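Alkaline serine protease (Pseudoalteromonas sp., PDB 1V6C) probably hydrolyses peptide bonds in proteins at alkaline pH, as a serine endopeptidase of the subtilisin family. Local coordinates at residues Val126-Gly131 / Ser166-Tyr171; Leu153-Gly158 / Asp172-Val177; Gln195-Gly200 / Ala397-Ala402. One frame throughout, in Å; residues are numbered along the deposited sequence.

Overall arrangement
The three contacts lie in the subtilisin-like domain, and all involve the sheet that includes strands 125-128, 152-156, 174-180 and 196-201. Contact 2 is the sheet core: two parallel strands joined by backbone bonds, with all touching residues buried. Contact 1 is also largely buried but sets a loop against a strand end, using apolar packing and a water. Contact 3 is farther along the sheet, where side chains of strand 196-201 meet helix 391-401 through one isoleucine and a polar pair, with N399 partly exposed. Contacts 1 and 2 adjoin, since strands 125-128 and 152-156 are neighbours in the sheet. One calcium ion, with its water, links all three: A169, Y171, V174 and Q195 bind it.

Contact 1 (Val126-Gly131 / Ser166-Tyr171); sequences VTMSLG and SYPASY. With CA (calcium ion), chain E; PMS (phenylmethanesulfonic acid), chain G.
P168 packs on M128 and L130, and G131 meets S166 and Y167. S129-G131 is the Ser-Leu-Gly run that lines the S1 pocket of subtilisin-like proteases. Consistent with this, phenylmethanesulfonic acid is bound beside it, its ring against L130 CB and with C3 3.4 Å from G131 N.

The apolar contacts centre on the P168 ring. M128 SD lies 3.9 Å from P168 CG, and the bend at chi3 (-83°) sets M128 CE 4.0 Å from the same atom. L130 approaches at about a right angle, its CD1 3.8 Å from P168 CD. The peptide bond before P168 is cis, and L143 of helix 137-148 also packs on this ring.

The polar contacts are weaker or indirect. G131 CA makes a CH···O contact of 3.1 Å to Y167 O. A water bridges the segments: it donates to L130 O and accepts from A169 N.

The loop is also held from within. P168 to Y171 form a type I turn, and S166 O accepts from both N and OG of S170. From this turn, A169 O and Y171 O bind a calcium ion, completed by V174 O, Q195 OE1 and a water. S170 CB lies over a face of the Y167 ring, and Y167 CD1 sits 3.5 Å above the centre of the Y171 ring.

Contact 2 (Leu153-Gly158 / Asp172-Val177); sequences LIAAAG and DSVMSV. With CA (calcium ion), chain E.
V174 turns CG1 away from its backbone N (chi1 -178°), which brings that methyl to A155 CB and CG2 to the side chain of L153. On the other face of the sheet, V177 has the same setting (chi1 -179°). Its CG2 meets I154 CG2 at 3.6 Å. I154 and M175 lie side by side and point the same way, with I154 CG1 4.0 Å from M175 SD. Beyond the sulfur, M175 leads away from the strand pair.

Four backbone bonds join the segments. M175 N donates to L153 O (2.9 Å) and A155 N to M175 O (2.9 Å). V177 N then donates to A155 O (2.9 Å), and A157 N to V177 O (3.0 Å). The A155 bond to M175 is nearly straight at the hydrogen. At the last bond the first strand has already ended, and A157 CB lies 3.5 Å from S176 OG. At the start, a water accepts from L153 N and donates to S173 O.

V174 O points to the calcium ion at 2.2 Å, and S176 N donates to a water on that ion. The metal therefore sits at the side of V174-S176.

Helix 137-148 covers L153 and V174 through L143. Helix 368-385 covers A156 and V177 through T372. This is the parallel sheet between helices of the subtilisin fold; A156 also reaches the bound phenylmethanesulfonic acid, consistent with the strand end lying at the active site, as in other subtilases.

Contact 3 (Gln195-Gly200 / Ala397-Ala402); sequences QVEISG and ALNATA. With CA (calcium ion), chain E.
The carboxylate of E197 and the side-chain amide of N399 meet with their planes turned 61° apart. E197 OE2 and CG both lie against the amide. The two side chains cross at about a right angle. E197 has an extended chain, with CG anti to the backbone N (chi1 -156°), and this carries the carboxylate across to the helix. Both carboxylate oxygens have polar partners. OE1 accepts from a calcium-bound water at 2.7 Å and forms a salt bridge with R395. That arginine probably steadies the negative charge of E197. The same water donates to Q195 O at 2.7 Å. The amide of Q195 is split between two partners. Its OE1 binds the calcium ion at 2.4 Å, and its NE2 donates to D172 OD1.

The apolar part rests on I198, whose side chain points at the helix. Its terminal CD1 does the touching. CD1 lies 3.8 Å from L398 O, 4.1 Å from A402 CB and 4.2 Å from L398 CB. It thus fits against L398 of the helix and A402 just beyond it. T401 OG1 closes back on the helix with a bond to A397 O of 2.8 Å.

The strand and helix axes approach to 8.9 Å at an angle of 72°. Strand 174-180 runs parallel beside strand 196-201, and M175 touches both E197 and N399. Helix 368-385 packs on I198 through V375 and on L398 through A379. Helix 421-430 packs against A397 and T401.

Contact 1 (Val126-Gly131 / Ser166-Tyr171)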
loop_
_atom_site.group_PDB
_atom_site.type_symbol
_atom_site.label_atom_id
_atom_site.label_comp_id
_atom_site.label_asym_id
_atom_site.label_seq_id
_atom_site.Cartn_x
_atom_site.Cartn_y
_atom_site.Cartn_z
ATOM N N VAL A 126 10.748 -13.663 5.273
ATOM C CA VAL A 126 10.824 -13.507 3.824
ATOM C C VAL A 126 9.467 -12.986 3.386
ATOM O O VAL A 126 8.439 -13.647 3.575
ATOM C CB VAL A 126 11.132 -14.848 3.115
ATOM C CG1 VAL A 126 11.161 -14.648 1.607
ATOM C CG2 VAL A 126 12.474 -15.384 3.583
ATOM N N THR A 127 9.460 -11.782 2.827
ATOM C CA THR A 127 8.218 -11.165 2.393
ATOM C C THR A 127 8.134 -11.169 0.870
ATOM O O THR A 127 9.070 -10.754 0.180
ATOM C CB THR A 127 8.106 -9.727 2.960
ATOM O OG1 THR A 127 6.806 -9.203 2.678
ATOM C CG2 THR A 127 9.177 -8.819 2.363
ATOM N N MET A 128 7.007 -11.647 0.353
ATOM C CA MET A 128 6.817 -11.766 -1.086
ATOM C C MET A 128 5.520 -11.146 -1.588
ATOM O O MET A 128 4.453 -11.756 -1.503
ATOM C CB MET A 128 6.873 -13.249 -1.469
ATOM C CG MET A 128 8.152 -13.934 -0.989
ATOM S SD MET A 128 8.134 -15.744 -1.044
ATOM C CE MET A 128 7.298 -16.116 0.500
ATOM N N SER A 129 5.618 -9.923 -2.100
ATOM C CA SER A 129 4.458 -9.226 -2.641
ATOM C C SER A 129 4.391 -9.613 -4.107
ATOM O O SER A 129 4.617 -8.797 -4.998
ATOM C CB SER A 129 4.625 -7.709 -2.490
ATOM O OG SER A 129 4.506 -7.324 -1.130
ATOM N N LEU A 130 4.093 -10.887 -4.340
ATOM C CA LEU A 130 4.013 -11.436 -5.684
ATOM C C LEU A 130 3.185 -12.710 -5.620
ATOM O O LEU A 130 2.967 -13.258 -4.540
ATOM C CB LEU A 130 5.424 -11.745 -6.195
ATOM C CG LEU A 130 6.293 -12.635 -5.297
ATOM C CD1 LEU A 130 5.950 -14.098 -5.534
ATOM C CD2 LEU A 130 7.767 -12.395 -5.598
ATOM N N GLY A 131 2.727 -13.178 -6.774
ATOM C CA GLY A 131 1.932 -14.390 -6.784
ATOM C C GLY A 131 1.669 -14.933 -8.170
ATOM O O GLY A 131 1.649 -14.185 -9.149
ATOM N N SER A 166 -3.598 -17.675 -4.969
ATOM C CA SER A 166 -2.364 -17.131 -5.506
ATOM C C SER A 166 -1.265 -17.789 -4.681
ATOM O O SER A 166 -1.394 -17.921 -3.464
ATOM C CB SER A 166 -2.314 -15.612 -5.335
ATOM O OG SER A 166 -1.105 -15.088 -5.861
ATOM N N TYR A 167 -0.200 -18.226 -5.343
ATOM C CA TYR A 167 0.917 -18.867 -4.659
ATOM C C TYR A 167 2.126 -17.949 -4.777
ATOM O O TYR A 167 2.284 -17.257 -5.783
ATOM C CB TYR A 167 1.182 -20.237 -5.291
ATOM C CG TYR A 167 0.002 -21.172 -5.110
ATOM C CD1 TYR A 167 -0.119 -21.961 -3.966
ATOM C CD2 TYR A 167 -1.038 -21.199 -6.040
ATOM C CE1 TYR A 167 -1.257 -22.754 -3.747
ATOM C CE2 TYR A 167 -2.182 -21.991 -5.828
ATOM C CZ TYR A 167 -2.280 -22.761 -4.679
ATOM O OH TYR A 167 -3.417 -23.518 -4.448
ATOM N N PRO A 168 3.032 -17.978 -3.788
ATOM C CA PRO A 168 3.077 -18.780 -2.558
ATOM C C PRO A 168 2.098 -18.513 -1.406
ATOM O O PRO A 168 2.033 -19.306 -0.466
ATOM C CB PRO A 168 4.524 -18.609 -2.115
ATOM C CG PRO A 168 4.774 -17.171 -2.449
ATOM C CD PRO A 168 4.177 -17.047 -3.839
ATOM N N ALA A 169 1.345 -17.420 -1.460
ATOM C CA ALA A 169 0.420 -17.100 -0.373
ATOM C C ALA A 169 -0.496 -18.248 0.050
ATOM O O ALA A 169 -0.762 -18.430 1.239
ATOM C CB ALA A 169 -0.427 -15.888 -0.748
ATOM N N SER A 170 -0.969 -19.030 -0.915
ATOM C CA SER A 170 -1.899 -20.110 -0.603
ATOM C C SER A 170 -1.335 -21.433 -0.103
ATOM O O SER A 170 -2.089 -22.396 0.073
ATOM C CB SER A 170 -2.819 -20.340 -1.798
ATOM O OG SER A 170 -3.539 -19.146 -2.067
ATOM N N TYR A 171 -0.024 -21.496 0.121
ATOM C CA TYR A 171 0.580 -22.705 0.681
ATOM C C TYR A 171 0.386 -22.565 2.195
ATOM O O TYR A 171 0.340 -21.448 2.710
ATOM C CB TYR A 171 2.079 -22.777 0.367
ATOM C CG TYR A 171 2.410 -23.115 -1.068
ATOM C CD1 TYR A 171 3.292 -22.327 -1.802
ATOM C CD2 TYR A 171 1.860 -24.237 -1.686
ATOM C CE1 TYR A 171 3.620 -22.645 -3.115
ATOM C CE2 TYR A 171 2.181 -24.564 -2.996
ATOM C CZ TYR A 171 3.061 -23.765 -3.707
ATOM O OH TYR A 171 3.378 -24.082 -5.005
HETATM CA CA CA E . -1.027 -19.687 3.255
HETATM C C PMS G . 1.018 -7.775 -7.214
HETATM S S PMS G . 0.760 -8.183 -5.470
HETATM C C1 PMS G . 2.048 -8.688 -7.929
HETATM C C2 PMS G . 1.573 -9.912 -8.528
HETATM C C3 PMS G . 2.491 -10.783 -9.199
HETATM C C4 PMS G . 3.886 -10.386 -9.247
HETATM C C5 PMS G . 4.359 -9.184 -8.662
HETATM C C6 PMS G . 3.480 -8.284 -7.981
HETATM O O2S PMS G . 0.906 -9.626 -5.327
HETATM O O1S PMS G . -0.563 -7.773 -5.062
HETATM O O HOH W 1 1.187 -15.032 -3.366
HETATM O O HOH W 2 -2.332 -18.472 4.806
#

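Contact 2 (Leu153-Gly158 / Asp172-Val177)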
loop_
_atom_site.group_PDB
_atom_site.type_symbol
_atom_site.label_atom_id
_atom_site.label_comp_id
_atom_site.label_asym_id
_atom_site.label_seq_id
_atom_site.Cartn_x
_atom_site.Cartn_y
_atom_site.Cartn_z
ATOM N N LEU A 153 7.348 -16.965 6.489
ATOM C CA LEU A 153 7.049 -16.632 5.098
ATOM C C LEU A 153 5.728 -15.880 5.009
ATOM O O LEU A 153 4.720 -16.311 5.572
ATOM C CB LEU A 153 6.971 -17.915 4.266
ATOM C CG LEU A 153 8.155 -18.872 4.437
ATOM C CD1 LEU A 153 7.890 -20.155 3.659
ATOM C CD2 LEU A 153 9.440 -18.192 3.953
ATOM N N ILE A 154 5.731 -14.763 4.291
ATOM C CA ILE A 154 4.538 -13.939 4.152
ATOM C C ILE A 154 4.376 -13.493 2.697
ATOM O O ILE A 154 5.335 -13.050 2.068
ATOM C CB ILE A 154 4.637 -12.706 5.083
ATOM C CG1 ILE A 154 4.752 -13.176 6.539
ATOM C CG2 ILE A 154 3.431 -11.805 4.907
ATOM C CD1 ILE A 154 5.068 -12.067 7.531
ATOM N N ALA A 155 3.163 -13.616 2.167
ATOM C CA ALA A 155 2.907 -13.241 0.780
ATOM C C ALA A 155 1.530 -12.626 0.556
ATOM O O ALA A 155 0.625 -12.770 1.383
ATOM C CB ALA A 155 3.087 -14.460 -0.121
ATOM N N ALA A 156 1.383 -11.947 -0.579
ATOM C CA ALA A 156 0.138 -11.273 -0.950
ATOM C C ALA A 156 -0.902 -12.227 -1.538
ATOM O O ALA A 156 -0.570 -13.095 -2.340
ATOM C CB ALA A 156 0.440 -10.161 -1.946
ATOM N N ALA A 157 -2.164 -12.034 -1.155
ATOM C CA ALA A 157 -3.253 -12.884 -1.629
ATOM C C ALA A 157 -3.609 -12.677 -3.102
ATOM O O ALA A 157 -4.173 -13.569 -3.731
ATOM C CB ALA A 157 -4.493 -12.669 -0.766
ATOM N N GLY A 158 -3.290 -11.509 -3.649
ATOM C CA GLY A 158 -3.600 -11.238 -5.045
ATOM C C GLY A 158 -4.706 -10.210 -5.222
ATOM O O GLY A 158 -5.547 -10.041 -4.339
ATOM N N ASP A 172 0.276 -23.679 2.913
ATOM C CA ASP A 172 0.073 -23.606 4.360
ATOM C C ASP A 172 1.255 -23.035 5.143
ATOM O O ASP A 172 1.089 -22.560 6.267
ATOM C CB ASP A 172 -0.276 -24.987 4.917
ATOM C CG ASP A 172 -1.663 -25.445 4.507
ATOM O OD1 ASP A 172 -2.626 -24.683 4.732
ATOM O OD2 ASP A 172 -1.789 -26.562 3.971
ATOM N N SER A 173 2.440 -23.075 4.548
ATOM C CA SER A 173 3.646 -22.575 5.204
ATOM C C SER A 173 3.813 -21.065 5.067
ATOM O O SER A 173 4.767 -20.493 5.596
ATOM C CB SER A 173 4.872 -23.265 4.605
ATOM O OG SER A 173 4.929 -23.055 3.203
ATOM N N VAL A 174 2.878 -20.425 4.374
ATOM C CA VAL A 174 2.949 -18.985 4.121
ATOM C C VAL A 174 1.712 -18.225 4.584
ATOM O O VAL A 174 0.593 -18.712 4.448
ATOM C CB VAL A 174 3.119 -18.720 2.608
ATOM C CG1 VAL A 174 3.248 -17.229 2.343
ATOM C CG2 VAL A 174 4.318 -19.485 2.073
ATOM N N MET A 175 1.909 -17.024 5.125
ATOM C CA MET A 175 0.776 -16.208 5.554
ATOM C C MET A 175 0.189 -15.484 4.336
ATOM O O MET A 175 0.887 -14.725 3.665
ATOM C CB MET A 175 1.210 -15.157 6.581
ATOM C CG MET A 175 1.690 -15.706 7.909
ATOM S SD MET A 175 1.938 -14.359 9.097
ATOM C CE MET A 175 0.326 -14.250 9.816
ATOM N N SER A 176 -1.088 -15.721 4.052
ATOM C CA SER A 176 -1.751 -15.064 2.930
ATOM C C SER A 176 -2.320 -13.744 3.445
ATOM O O SER A 176 -3.180 -13.738 4.326
ATOM C CB SER A 176 -2.880 -15.946 2.392
ATOM O OG SER A 176 -3.547 -15.312 1.316
ATOM N N VAL A 177 -1.843 -12.633 2.889
ATOM C CA VAL A 177 -2.270 -11.300 3.320
ATOM C C VAL A 177 -3.300 -10.610 2.428
ATOM O O VAL A 177 -3.104 -10.484 1.217
ATOM C CB VAL A 177 -1.041 -10.368 3.459
ATOM C CG1 VAL A 177 -1.472 -8.987 3.940
ATOM C CG2 VAL A 177 -0.041 -10.983 4.423
HETATM CA CA CA E . -1.027 -19.687 3.255
HETATM O O HOH W 3 5.056 -18.378 7.475
HETATM O O HOH W 2 -2.332 -18.472 4.806
#

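Contact 3 (Gln195-Gly200 / Ala397-Ala402)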
loop_
_atom_site.group_PDB
_atom_site.type_symbol
_atom_site.label_atom_id
_atom_site.label_comp_id
_atom_site.label_asym_id
_atom_site.label_seq_id
_atom_site.Cartn_x
_atom_site.Cartn_y
_atom_site.Cartn_z
ATOM N N GLN A 195 -7.481 -19.463 2.615
ATOM C CA GLN A 195 -6.078 -19.355 3.004
ATOM C C GLN A 195 -5.823 -17.954 3.572
ATOM O O GLN A 195 -4.932 -17.781 4.400
ATOM C CB GLN A 195 -5.149 -19.594 1.808
ATOM C CG GLN A 195 -4.848 -21.059 1.491
ATOM C CD GLN A 195 -3.935 -21.725 2.519
ATOM O OE1 GLN A 195 -2.983 -21.120 3.009
ATOM N NE2 GLN A 195 -4.211 -22.989 2.824
ATOM N N VAL A 196 -6.593 -16.960 3.124
ATOM C CA VAL A 196 -6.420 -15.592 3.630
ATOM C C VAL A 196 -6.327 -15.698 5.150
ATOM O O VAL A 196 -7.227 -16.221 5.815
ATOM C CB VAL A 196 -7.592 -14.672 3.218
ATOM C CG1 VAL A 196 -7.458 -13.314 3.902
ATOM C CG2 VAL A 196 -7.580 -14.475 1.707
ATOM N N GLU A 197 -5.230 -15.188 5.692
ATOM C CA GLU A 197 -4.953 -15.306 7.117
ATOM C C GLU A 197 -5.018 -14.028 7.937
ATOM O O GLU A 197 -5.398 -14.053 9.109
ATOM C CB GLU A 197 -3.567 -15.930 7.264
ATOM C CG GLU A 197 -3.305 -16.656 8.560
ATOM C CD GLU A 197 -2.056 -17.506 8.471
ATOM O OE1 GLU A 197 -1.898 -18.215 7.453
ATOM O OE2 GLU A 197 -1.236 -17.476 9.411
ATOM N N ILE A 198 -4.641 -12.912 7.330
ATOM C CA ILE A 198 -4.630 -11.652 8.056
ATOM C C ILE A 198 -4.721 -10.500 7.062
ATOM O O ILE A 198 -4.472 -10.681 5.868
ATOM C CB ILE A 198 -3.334 -11.560 8.901
ATOM C CG1 ILE A 198 -3.446 -10.446 9.945
ATOM C CG2 ILE A 198 -2.132 -11.339 7.988
ATOM C CD1 ILE A 198 -2.394 -10.551 11.041
ATOM N N SER A 199 -5.077 -9.319 7.558
ATOM C CA SER A 199 -5.224 -8.149 6.700
ATOM C C SER A 199 -4.262 -7.016 7.049
ATOM O O SER A 199 -3.813 -6.888 8.187
ATOM C CB SER A 199 -6.659 -7.622 6.787
ATOM O OG SER A 199 -7.603 -8.610 6.409
ATOM N N GLY A 200 -3.963 -6.196 6.049
ATOM C CA GLY A 200 -3.088 -5.059 6.245
ATOM C C GLY A 200 -3.540 -3.923 5.348
ATOM O O GLY A 200 -4.336 -4.143 4.432
ATOM N N ALA A 397 0.913 -15.691 17.098
ATOM C CA ALA A 397 0.684 -14.480 17.879
ATOM C C ALA A 397 -0.037 -13.414 17.059
ATOM O O ALA A 397 -0.992 -12.801 17.532
ATOM C CB ALA A 397 2.011 -13.933 18.398
ATOM N N LEU A 398 0.422 -13.194 15.829
ATOM C CA LEU A 398 -0.189 -12.195 14.958
ATOM C C LEU A 398 -1.655 -12.523 14.700
ATOM O O LEU A 398 -2.513 -11.641 14.714
ATOM C CB LEU A 398 0.565 -12.121 13.627
ATOM C CG LEU A 398 2.051 -11.773 13.733
ATOM C CD1 LEU A 398 2.698 -11.876 12.361
ATOM C CD2 LEU A 398 2.212 -10.369 14.300
ATOM N N ASN A 399 -1.937 -13.798 14.468
ATOM C CA ASN A 399 -3.301 -14.244 14.207
ATOM C C ASN A 399 -4.177 -14.129 15.446
ATOM O O ASN A 399 -5.316 -13.670 15.378
ATOM C CB ASN A 399 -3.289 -15.695 13.724
ATOM C CG ASN A 399 -2.799 -15.829 12.299
ATOM O OD1 ASN A 399 -2.403 -16.912 11.862
ATOM N ND2 ASN A 399 -2.839 -14.731 11.558
ATOM N N ALA A 400 -3.633 -14.546 16.582
ATOM C CA ALA A 400 -4.379 -14.512 17.832
ATOM C C ALA A 400 -4.692 -13.103 18.319
ATOM O O ALA A 400 -5.648 -12.906 19.072
ATOM C CB ALA A 400 -3.616 -15.270 18.908
ATOM N N THR A 401 -3.901 -12.123 17.887
ATOM C CA THR A 401 -4.111 -10.748 18.329
ATOM C C THR A 401 -4.619 -9.785 17.267
ATOM O O THR A 401 -4.758 -8.591 17.529
ATOM C CB THR A 401 -2.821 -10.158 18.931
ATOM O OG1 THR A 401 -1.800 -10.111 17.926
ATOM C CG2 THR A 401 -2.344 -11.014 20.097
ATOM N N ALA A 402 -4.894 -10.294 16.070
ATOM C CA ALA A 402 -5.404 -9.445 15.001
ATOM C C ALA A 402 -6.804 -8.970 15.386
ATOM O O ALA A 402 -7.524 -9.665 16.105
ATOM C CB ALA A 402 -5.457 -10.224 13.692
HETATM CA CA CA E . -1.027 -19.687 3.255
HETATM O O HOH W 2 -2.332 -18.472 4.806
#